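Local coordinates for protein dihydrofolate reductase, putative (Aspergillus flavus, PDB 6DRS) that probably catalyses the NADPH-dependent reduction of dihydrofolate to tetrahydrofolate, and is held here with NADP and an antifolate inhibitor in its active site, at residues T8-T13 / M41-R46; P35-D40 / T179-K184; T164-G169 / V174-T179. All coordinates share one frame; numbering follows the deposited sequence.

Interaction 1. Residues T8-T13 / M41-R46; sequences TLIVAT and MSFFAR. With H8A (3-{[(3R)-7,9-diamino-3-methyl-2,3-dihydrofuro[2,3-f]quinazolin-4-yl]oxy}benzonitrile), chain G.
The carbonyl oxygen of I10, whose side chain packs against F43 and F44, is gripped by two donors. The inhibitor's amino nitrogen H8A N12 gives an almost straight bond to I10 O (2.8 Å, N-H...O angle 177°), and the hydroxyl of Y162 is hydrogen-bonded to the same oxygen. The I10 side chain leaves the strand with CG1 anti to the backbone N (chi1 -176°) and stays extended, which carries CD1 into the angle between two phenylalanines. There it meets F44 CD1 at 4.0 Å and, more loosely, F43 CE2 at 4.3 Å.

Strand 7-17 and helix 38-49 thus form two walls of the antifolate pocket of the dihydrofolate reductase fold, with the fused diaminoquinazoline ring wedged between them. F44 lays one face over that ring. H8A C5 lies 3.4 Å above the plane of the phenyl group, displaced toward its rim, and F44 CD1 comes within 3.3 Å of H8A C8. The nitrile is met differently: H8A N21 lies in the plane of the F44 ring, at its edge, 3.5 Å from F44 CD2. One turn earlier, M41 bends at chi2 (-63°) and brings SD to 3.4 Å from H8A C14 of the benzonitrile ring. On the strand, A12 N is hydrogen-bonded to O7N of the bound NADP.

Interaction 2. Residues P35-D40 / T179-K184; sequences PRIKAD and TNVEKK. With H8A (3-{[(3R)-7,9-diamino-3-methyl-2,3-dihydrofuro[2,3-f]quinazolin-4-yl]oxy}benzonitrile), chain G.
A single acidic side chain at the start of helix 38-49 anchors the diaminopyrimidine half of the inhibitor, an arrangement familiar from antifolate complexes of dihydrofolate reductases. Here that residue is D40, and T179 on strand 174-183 gives the acid a second donor.

D40 OD1 accepts two bonds. The inhibitor's amino nitrogen H8A N13 donates to D40 OD1 at 2.6 Å along a nearly straight line (N-H...O angle 175°). The hydroxyl T179 OG1 donates to the same oxygen at 2.9 Å, coming in almost in line with the CG-OD1 bond. The other carboxylate oxygen, D40 OD2, lies 2.7 Å from the ring nitrogen H8A N11, so the carboxylate spans the amino group and the neighbouring ring nitrogen together. With chi1 near 178°, CG of D40 stands anti to the backbone N, which sends the carboxylate off the helix into the pocket. T179 turns OG1 to the acid with chi1 of -53°, while its methyl CG2 lies 3.6 Å from D40 OD1.

Farther from the ligand the contact becomes apolar. I37, at the N-cap position of the helix, and V181, two residues along the strand, reach toward each other tip to tip, and I37 CD1 lies 3.7 Å from V181 CG1. Both also touch strand 237-246, I37 on V237 and V181 on I239, so this apolar patch continues across the sheet.

With one oxygen held by two donors from different partners, the carboxylate is restrained in rotation. T179 borders the inhibitor itself, its OG1 3.4 Å from H8A N13, and its bond to D40 OD1 would help hold the carboxylate in line with the inhibitor's amino edge.

Interaction 3. Residues T164-G169 / V174-T179; sequences TALGLG and VRIVMT
L166 lays its CD2 methyl over two neighbouring side chains of strand 174-183, meeting V174 CG2 at 4.4 Å and I176 CD1 at the same distance. The two strand residues stand two positions apart and so project on the same side of the sheet, where they offer a pair of methyls to one leucine branch. All of these contacts are carbon on carbon and rather loose, and no hydrogen bond links the two segments.

The shape of the leucine explains its reach. Its first bond leaves the helix obliquely, but chi1 of -68° sets CG beside the backbone N, and chi2 of 167° puts CD1 anti to CA and pointing elsewhere, which leaves CD2, the other branch, turned to the strand. I176 does reach out with an extended chain (chi2 164°), and its CD1 meets that CD2. V174, by contrast, is short, and presents CG2 from a CB already directed at the helix.

Neighbouring groups complete the apolar layer. W211 touches L166, V174 and I176 alike, while A165 and L166 also pack on L9 of the adjacent strand 7-17. Around the leucine, G167 N bonds to T164 O at 2.9 Å and L168 N to A165 O at 3.1 Å, both reaching back three residues along the chain.

Strand 150-157, helix 159-167 and strand 174-183 follow one another in sequence, and both strands run parallel to strand 7-17, which lies between them. The packing of L166 on V174 and I176 therefore belongs to a beta-alpha-beta crossover of the alpha/beta fold of dihydrofolate reductases.

In the fold
From the N terminus, strand 7-17 passes through the centre of the sheet, and interaction 1 closes the first loop when helix 38-49 returns to it. Interaction 2 has already opened at residues 35-40, so the two cross along the chain; it closes only after 138 intervening residues, on strand 174-183. Interaction 3 is the most local closure, bridging helix 159-167 and the start of that strand, and it falls within the span of interaction 2, after interaction 1 is complete. Interactions 2 and 3 share T179, which touches across only interaction 2. Strands 7-17 and 174-183 are parallel neighbours, with T13 probably hydrogen-bonded to T179 and V181, so the one sheet links the inhibitor site to the crossover helix.

Interaction 1. Residues T8-T13 / M41-R46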
loop_
_atom_site.group_PDB
_atom_site.type_symbol
_atom_site.label_atom_id
_atom_site.label_comp_id
_atom_site.label_asym_id
_atom_site.label_seq_id
_atom_site.Cartn_x
_atom_site.Cartn_y
_atom_site.Cartn_z
ATOM N N THR A 8 -0.722 -7.711 5.642
ATOM C CA THR A 8 0.295 -7.468 4.642
ATOM C C THR A 8 0.610 -5.965 4.613
ATOM O O THR A 8 -0.270 -5.157 4.342
ATOM C CB THR A 8 -0.163 -8.002 3.280
ATOM O OG1 THR A 8 -0.470 -9.392 3.434
ATOM C CG2 THR A 8 0.863 -7.794 2.193
ATOM N N LEU A 9 1.861 -5.617 4.904
ATOM C CA LEU A 9 2.426 -4.284 4.613
ATOM C C LEU A 9 2.907 -4.266 3.158
ATOM O O LEU A 9 3.608 -5.192 2.713
ATOM C CB LEU A 9 3.603 -4.034 5.557
ATOM C CG LEU A 9 3.239 -3.742 7.006
ATOM C CD1 LEU A 9 2.455 -4.893 7.619
ATOM C CD2 LEU A 9 4.501 -3.445 7.814
ATOM N N ILE A 10 2.495 -3.264 2.393
ATOM C CA ILE A 10 3.017 -3.111 1.053
ATOM C C ILE A 10 3.645 -1.723 0.946
ATOM O O ILE A 10 3.037 -0.708 1.378
ATOM C CB ILE A 10 1.933 -3.345 -0.006
ATOM C CG1 ILE A 10 2.522 -3.271 -1.411
ATOM C CG2 ILE A 10 0.744 -2.407 0.184
ATOM C CD1 ILE A 10 1.522 -3.514 -2.509
ATOM N N VAL A 11 4.830 -1.692 0.348
ATOM C CA VAL A 11 5.699 -0.493 0.395
ATOM C C VAL A 11 6.630 -0.514 -0.812
ATOM O O VAL A 11 6.982 -1.598 -1.299
ATOM C CB VAL A 11 6.507 -0.470 1.712
ATOM C CG1 VAL A 11 7.568 -1.562 1.731
ATOM C CG2 VAL A 11 7.129 0.892 2.013
ATOM N N ALA A 12 7.003 0.667 -1.309
ATOM C CA ALA A 12 8.150 0.805 -2.220
ATOM C C ALA A 12 9.309 1.461 -1.445
ATOM O O ALA A 12 9.091 2.437 -0.716
ATOM C CB ALA A 12 7.767 1.563 -3.470
ATOM N N THR A 13 10.508 0.871 -1.490
ATOM C CA THR A 13 11.669 1.476 -0.821
ATOM C C THR A 13 12.806 1.729 -1.820
ATOM O O THR A 13 12.851 1.115 -2.910
ATOM C CB THR A 13 12.168 0.685 0.393
ATOM O OG1 THR A 13 12.803 -0.496 -0.091
ATOM C CG2 THR A 13 11.073 0.360 1.371
ATOM N N MET A 41 3.043 1.822 -9.512
ATOM C CA MET A 41 1.686 2.350 -9.345
ATOM C C MET A 41 0.639 1.312 -9.765
ATOM O O MET A 41 -0.343 1.100 -9.055
ATOM C CB MET A 41 1.457 3.547 -10.270
ATOM C CG MET A 41 2.217 4.762 -9.873
ATOM S SD MET A 41 1.707 5.357 -8.257
ATOM C CE MET A 41 2.391 7.019 -8.375
ATOM N N SER A 42 0.810 0.746 -10.961
ATOM C CA SER A 42 -0.182 -0.183 -11.447
ATOM C C SER A 42 -0.137 -1.483 -10.619
ATOM O O SER A 42 -1.188 -2.096 -10.310
ATOM C CB SER A 42 -0.060 -0.388 -12.947
ATOM O OG SER A 42 1.121 -1.105 -13.267
ATOM N N PHE A 43 1.071 -1.878 -10.218
ATOM C CA PHE A 43 1.258 -3.036 -9.384
ATOM C C PHE A 43 0.561 -2.808 -8.040
ATOM O O PHE A 43 -0.154 -3.684 -7.532
ATOM C CB PHE A 43 2.742 -3.390 -9.215
ATOM C CG PHE A 43 3.017 -4.460 -8.177
ATOM C CD1 PHE A 43 2.976 -5.813 -8.511
ATOM C CD2 PHE A 43 3.346 -4.126 -6.867
ATOM C CE1 PHE A 43 3.257 -6.794 -7.565
ATOM C CE2 PHE A 43 3.609 -5.102 -5.917
ATOM C CZ PHE A 43 3.558 -6.440 -6.262
ATOM N N PHE A 44 0.778 -1.638 -7.462
ATOM C CA PHE A 44 0.157 -1.317 -6.175
ATOM C C PHE A 44 -1.369 -1.349 -6.322
ATOM O O PHE A 44 -2.048 -1.837 -5.440
ATOM C CB PHE A 44 0.612 0.049 -5.653
ATOM C CG PHE A 44 -0.178 0.545 -4.464
ATOM C CD1 PHE A 44 0.159 0.159 -3.166
ATOM C CD2 PHE A 44 -1.254 1.415 -4.638
ATOM C CE1 PHE A 44 -0.568 0.625 -2.071
ATOM C CE2 PHE A 44 -1.980 1.867 -3.540
ATOM C CZ PHE A 44 -1.638 1.473 -2.261
ATOM N N ALA A 45 -1.860 -0.797 -7.436
ATOM C CA ALA A 45 -3.285 -0.656 -7.668
ATOM C C ALA A 45 -3.916 -2.051 -7.824
ATOM O O ALA A 45 -4.857 -2.384 -7.093
ATOM C CB ALA A 45 -3.547 0.237 -8.864
ATOM N N ARG A 46 -3.349 -2.875 -8.704
ATOM C CA ARG A 46 -3.902 -4.221 -8.992
ATOM C C ARG A 46 -3.877 -5.073 -7.729
ATOM O O ARG A 46 -4.856 -5.708 -7.410
ATOM C CB ARG A 46 -3.140 -4.963 -10.093
ATOM C CG ARG A 46 -3.246 -4.299 -11.450
ATOM C CD ARG A 46 -2.661 -5.283 -12.450
ATOM N NE ARG A 46 -1.288 -5.642 -12.105
ATOM C CZ ARG A 46 -0.202 -4.947 -12.434
ATOM N NH1 ARG A 46 -0.286 -3.895 -13.232
ATOM N NH2 ARG A 46 0.974 -5.329 -11.982
HETATM C C2 H8A G . 1.673 4.830 -3.995
HETATM C C3 H8A G . 2.457 3.798 -4.521
HETATM C C4 H8A G . 2.810 2.701 -3.708
HETATM C C5 H8A G . 2.408 2.641 -2.355
HETATM C C6 H8A G . 1.601 3.698 -1.870
HETATM C C7 H8A G . 1.274 4.757 -2.673
HETATM C C8 H8A G . 2.759 1.544 -1.601
HETATM O O1 H8A G . 1.310 5.895 -4.763
HETATM C C10 H8A G . 3.892 0.618 -3.421
HETATM C C14 H8A G . 0.054 6.056 -5.321
HETATM C C15 H8A G . -0.337 7.347 -5.738
HETATM C C16 H8A G . -1.606 7.539 -6.312
HETATM C C17 H8A G . -2.473 6.441 -6.465
HETATM C C18 H8A G . -2.117 5.137 -6.065
HETATM N N9 H8A G . 3.509 0.557 -2.140
HETATM N N11 H8A G . 3.578 1.684 -4.189
HETATM N N12 H8A G . 2.304 1.453 -0.218
HETATM N N13 H8A G . 4.704 -0.432 -4.044
HETATM C C19 H8A G . -0.841 4.970 -5.486
HETATM C C20 H8A G . -2.966 4.108 -6.216
HETATM N N21 H8A G . -3.755 3.210 -6.311
HETATM C C22 H8A G . 0.469 5.737 -1.952
HETATM C C23 H8A G . 0.552 5.190 -0.523
HETATM O O24 H8A G . 1.069 3.850 -0.612
HETATM C C25 H8A G . -0.982 5.527 -2.327
#

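Interaction 2. Residues P35-D40 / T179-K184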
loop_
_atom_site.group_PDB
_atom_site.type_symbol
_atom_site.label_atom_id
_atom_site.label_comp_id
_atom_site.label_asym_id
_atom_site.label_seq_id
_atom_site.Cartn_x
_atom_site.Cartn_y
_atom_site.Cartn_z
ATOM N N PRO A 35 10.276 10.421 -9.217
ATOM C CA PRO A 35 9.267 10.667 -10.228
ATOM C C PRO A 35 8.363 9.424 -10.323
ATOM O O PRO A 35 8.768 8.347 -9.899
ATOM C CB PRO A 35 10.086 10.806 -11.516
ATOM C CG PRO A 35 11.442 11.263 -11.039
ATOM C CD PRO A 35 11.639 10.483 -9.763
ATOM N N ARG A 36 7.183 9.581 -10.913
ATOM C CA ARG A 36 6.165 8.548 -10.984
ATOM C C ARG A 36 6.713 7.281 -11.660
ATOM O O ARG A 36 7.150 7.300 -12.804
ATOM C CB ARG A 36 4.968 9.116 -11.754
ATOM C CG ARG A 36 3.865 8.115 -12.070
ATOM C CD ARG A 36 2.580 8.788 -12.527
ATOM N NE ARG A 36 1.467 7.846 -12.474
ATOM C CZ ARG A 36 1.111 7.032 -13.468
ATOM N NH1 ARG A 36 1.565 7.246 -14.694
ATOM N NH2 ARG A 36 0.313 6.003 -13.222
ATOM N N ILE A 37 6.639 6.157 -10.955
ATOM C CA ILE A 37 6.955 4.882 -11.590
ATOM C C ILE A 37 5.647 4.172 -11.976
ATOM O O ILE A 37 5.003 3.556 -11.115
ATOM C CB ILE A 37 7.845 4.042 -10.652
ATOM C CG1 ILE A 37 9.016 4.878 -10.126
ATOM C CG2 ILE A 37 8.312 2.773 -11.348
ATOM C CD1 ILE A 37 9.896 4.223 -9.080
ATOM N N LYS A 38 5.288 4.181 -13.259
ATOM C CA LYS A 38 4.011 3.571 -13.724
ATOM C C LYS A 38 3.901 2.095 -13.312
ATOM O O LYS A 38 2.836 1.675 -12.875
ATOM C CB LYS A 38 3.818 3.647 -15.241
ATOM C CG LYS A 38 3.084 4.877 -15.763
ATOM C CD LYS A 38 4.022 5.978 -16.270
ATOM C CE LYS A 38 3.350 6.999 -17.170
ATOM N NZ LYS A 38 4.264 7.439 -18.254
ATOM N N ALA A 39 4.976 1.319 -13.441
ATOM C CA ALA A 39 4.901 -0.110 -13.113
ATOM C C ALA A 39 4.651 -0.317 -11.604
ATOM O O ALA A 39 3.903 -1.223 -11.221
ATOM C CB ALA A 39 6.139 -0.831 -13.588
ATOM N N ASP A 40 5.234 0.506 -10.738
ATOM C CA ASP A 40 4.973 0.333 -9.300
ATOM C C ASP A 40 3.524 0.718 -8.949
ATOM O O ASP A 40 2.877 0.021 -8.172
ATOM C CB ASP A 40 5.962 1.083 -8.411
ATOM C CG ASP A 40 5.594 0.899 -6.942
ATOM O OD1 ASP A 40 5.590 -0.254 -6.469
ATOM O OD2 ASP A 40 5.244 1.903 -6.291
ATOM N N THR A 179 8.524 -3.201 -3.110
ATOM C CA THR A 179 9.127 -2.871 -4.376
ATOM C C THR A 179 10.446 -2.136 -4.100
ATOM O O THR A 179 10.438 -1.057 -3.477
ATOM C CB THR A 179 8.227 -1.976 -5.231
ATOM O OG1 THR A 179 6.930 -2.568 -5.373
ATOM C CG2 THR A 179 8.852 -1.702 -6.585
ATOM N N ASN A 180 11.567 -2.729 -4.526
ATOM C CA ASN A 180 12.907 -2.084 -4.466
ATOM C C ASN A 180 13.074 -1.166 -5.674
ATOM O O ASN A 180 12.835 -1.574 -6.808
ATOM C CB ASN A 180 14.068 -3.078 -4.454
ATOM C CG ASN A 180 13.986 -3.959 -3.243
ATOM O OD1 ASN A 180 13.624 -3.486 -2.169
ATOM N ND2 ASN A 180 14.201 -5.245 -3.442
ATOM N N VAL A 181 13.465 0.073 -5.374
ATOM C CA VAL A 181 13.630 1.138 -6.373
ATOM C C VAL A 181 15.082 1.634 -6.299
ATOM O O VAL A 181 15.550 2.036 -5.235
ATOM C CB VAL A 181 12.627 2.297 -6.145
ATOM C CG1 VAL A 181 12.906 3.475 -7.070
ATOM C CG2 VAL A 181 11.186 1.829 -6.315
ATOM N N GLU A 182 15.779 1.596 -7.422
ATOM C CA GLU A 182 17.160 2.039 -7.485
ATOM C C GLU A 182 17.364 2.918 -8.716
ATOM O O GLU A 182 16.768 2.650 -9.756
ATOM C CB GLU A 182 18.093 0.835 -7.583
ATOM C CG GLU A 182 18.600 0.409 -6.228
ATOM C CD GLU A 182 19.330 -0.917 -6.198
ATOM O OE1 GLU A 182 19.868 -1.320 -7.251
ATOM O OE2 GLU A 182 19.342 -1.542 -5.117
ATOM N N LYS A 183 18.226 3.942 -8.618
ATOM C CA LYS A 183 18.591 4.701 -9.853
ATOM C C LYS A 183 19.518 3.831 -10.722
ATOM O O LYS A 183 20.288 3.013 -10.187
ATOM C CB LYS A 183 19.254 6.025 -9.473
ATOM C CG LYS A 183 18.341 7.115 -8.920
ATOM C CD LYS A 183 18.955 8.482 -9.146
ATOM C CE LYS A 183 18.084 9.673 -8.799
ATOM N NZ LYS A 183 18.196 9.943 -7.353
ATOM N N LYS A 184 19.427 3.959 -12.053
ATOM C CA LYS A 184 20.440 3.363 -12.965
ATOM C C LYS A 184 21.786 4.054 -12.704
ATOM O O LYS A 184 21.814 5.253 -12.412
ATOM C CB LYS A 184 20.107 3.578 -14.450
ATOM C CG LYS A 184 18.653 3.420 -14.870
ATOM C CD LYS A 184 18.268 2.005 -15.213
ATOM C CE LYS A 184 18.543 1.659 -16.660
ATOM N NZ LYS A 184 17.497 2.223 -17.534
HETATM C C2 H8A G . 1.673 4.830 -3.995
HETATM C C3 H8A G . 2.457 3.798 -4.521
HETATM C C4 H8A G . 2.810 2.701 -3.708
HETATM C C5 H8A G . 2.408 2.641 -2.355
HETATM C C6 H8A G . 1.601 3.698 -1.870
HETATM C C7 H8A G . 1.274 4.757 -2.673
HETATM C C8 H8A G . 2.759 1.544 -1.601
HETATM O O1 H8A G . 1.310 5.895 -4.763
HETATM C C10 H8A G . 3.892 0.618 -3.421
HETATM C C14 H8A G . 0.054 6.056 -5.321
HETATM C C15 H8A G . -0.337 7.347 -5.738
HETATM C C16 H8A G . -1.606 7.539 -6.312
HETATM C C17 H8A G . -2.473 6.441 -6.465
HETATM C C18 H8A G . -2.117 5.137 -6.065
HETATM N N9 H8A G . 3.509 0.557 -2.140
HETATM N N11 H8A G . 3.578 1.684 -4.189
HETATM N N12 H8A G . 2.304 1.453 -0.218
HETATM N N13 H8A G . 4.704 -0.432 -4.044
HETATM C C19 H8A G . -0.841 4.970 -5.486
HETATM C C20 H8A G . -2.966 4.108 -6.216
HETATM N N21 H8A G . -3.755 3.210 -6.311
HETATM C C22 H8A G . 0.469 5.737 -1.952
HETATM C C23 H8A G . 0.552 5.190 -0.523
HETATM O O24 H8A G . 1.069 3.850 -0.612
HETATM C C25 H8A G . -0.982 5.527 -2.327
#

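Interaction 3. Residues T164-G169 / V174-T179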
loop_
_atom_site.group_PDB
_atom_site.type_symbol
_atom_site.label_atom_id
_atom_site.label_comp_id
_atom_site.label_asym_id
_atom_site.label_seq_id
_atom_site.Cartn_x
_atom_site.Cartn_y
_atom_site.Cartn_z
ATOM N N THR A 164 3.688 0.879 13.725
ATOM C CA THR A 164 2.619 0.316 14.567
ATOM C C THR A 164 2.270 -1.115 14.127
ATOM O O THR A 164 2.166 -2.016 14.979
ATOM C CB THR A 164 1.349 1.173 14.569
ATOM O OG1 THR A 164 1.742 2.508 14.879
ATOM C CG2 THR A 164 0.362 0.713 15.618
ATOM N N ALA A 165 2.105 -1.340 12.823
ATOM C CA ALA A 165 1.845 -2.723 12.340
ATOM C C ALA A 165 2.911 -3.682 12.893
ATOM O O ALA A 165 2.577 -4.719 13.465
ATOM C CB ALA A 165 1.751 -2.778 10.835
ATOM N N LEU A 166 4.182 -3.309 12.771
ATOM C CA LEU A 166 5.269 -4.207 13.106
ATOM C C LEU A 166 5.293 -4.441 14.614
ATOM O O LEU A 166 5.879 -5.402 15.055
ATOM C CB LEU A 166 6.592 -3.629 12.601
ATOM C CG LEU A 166 6.729 -3.577 11.077
ATOM C CD1 LEU A 166 7.902 -2.704 10.666
ATOM C CD2 LEU A 166 6.888 -4.972 10.493
ATOM N N GLY A 167 4.630 -3.582 15.379
ATOM C CA GLY A 167 4.645 -3.684 16.824
ATOM C C GLY A 167 3.417 -4.391 17.380
ATOM O O GLY A 167 3.325 -4.591 18.587
ATOM N N LEU A 168 2.469 -4.775 16.532
ATOM C CA LEU A 168 1.254 -5.465 17.014
ATOM C C LEU A 168 1.610 -6.797 17.685
ATOM O O LEU A 168 2.495 -7.509 17.214
ATOM C CB LEU A 168 0.321 -5.713 15.828
ATOM C CG LEU A 168 -0.867 -4.766 15.746
ATOM C CD1 LEU A 168 -0.443 -3.346 16.075
ATOM C CD2 LEU A 168 -1.502 -4.835 14.371
ATOM N N GLY A 169 0.896 -7.134 18.765
ATOM C CA GLY A 169 1.106 -8.401 19.481
ATOM C C GLY A 169 0.730 -9.614 18.638
ATOM O O GLY A 169 -0.373 -9.671 18.089
ATOM N N VAL A 174 2.669 -11.245 9.816
ATOM C CA VAL A 174 2.852 -10.011 9.061
ATOM C C VAL A 174 3.840 -10.279 7.928
ATOM O O VAL A 174 4.858 -10.952 8.099
ATOM C CB VAL A 174 3.257 -8.796 9.916
ATOM C CG1 VAL A 174 2.364 -8.630 11.134
ATOM C CG2 VAL A 174 4.717 -8.846 10.305
ATOM N N ARG A 175 3.477 -9.793 6.759
ATOM C CA ARG A 175 4.265 -10.034 5.594
ATOM C C ARG A 175 4.528 -8.674 4.962
ATOM O O ARG A 175 3.674 -7.773 5.053
ATOM C CB ARG A 175 3.495 -10.928 4.619
ATOM C CG ARG A 175 2.845 -12.105 5.322
ATOM C CD ARG A 175 1.731 -12.832 4.629
ATOM N NE ARG A 175 0.800 -12.113 3.775
ATOM C CZ ARG A 175 -0.051 -12.772 2.999
ATOM N NH1 ARG A 175 -0.925 -12.131 2.251
ATOM N NH2 ARG A 175 -0.028 -14.092 2.987
ATOM N N ILE A 176 5.683 -8.551 4.313
ATOM C CA ILE A 176 5.987 -7.329 3.621
ATOM C C ILE A 176 6.099 -7.622 2.125
ATOM O O ILE A 176 6.918 -8.431 1.715
ATOM C CB ILE A 176 7.251 -6.663 4.205
ATOM C CG1 ILE A 176 7.023 -6.200 5.644
ATOM C CG2 ILE A 176 7.664 -5.503 3.319
ATOM C CD1 ILE A 176 8.293 -5.892 6.399
ATOM N N VAL A 177 5.274 -6.950 1.319
ATOM C CA VAL A 177 5.467 -6.956 -0.124
ATOM C C VAL A 177 6.206 -5.663 -0.514
ATOM O O VAL A 177 5.664 -4.528 -0.355
ATOM C CB VAL A 177 4.115 -7.081 -0.848
ATOM C CG1 VAL A 177 4.260 -6.890 -2.344
ATOM C CG2 VAL A 177 3.471 -8.414 -0.493
ATOM N N MET A 178 7.438 -5.794 -0.993
ATOM C CA MET A 178 8.272 -4.603 -1.120
ATOM C C MET A 178 8.706 -4.412 -2.576
ATOM O O MET A 178 9.178 -5.366 -3.212
ATOM C CB MET A 178 9.508 -4.686 -0.219
ATOM C CG MET A 178 10.421 -3.462 -0.385
ATOM S SD MET A 178 11.841 -3.424 0.731
ATOM C CE MET A 178 11.077 -3.245 2.344
ATOM N N THR A 179 8.524 -3.201 -3.110
ATOM C CA THR A 179 9.127 -2.871 -4.376
ATOM C C THR A 179 10.446 -2.136 -4.100
ATOM O O THR A 179 10.438 -1.057 -3.477
ATOM C CB THR A 179 8.227 -1.976 -5.231
ATOM O OG1 THR A 179 6.930 -2.568 -5.373
ATOM C CG2 THR A 179 8.852 -1.702 -6.585
#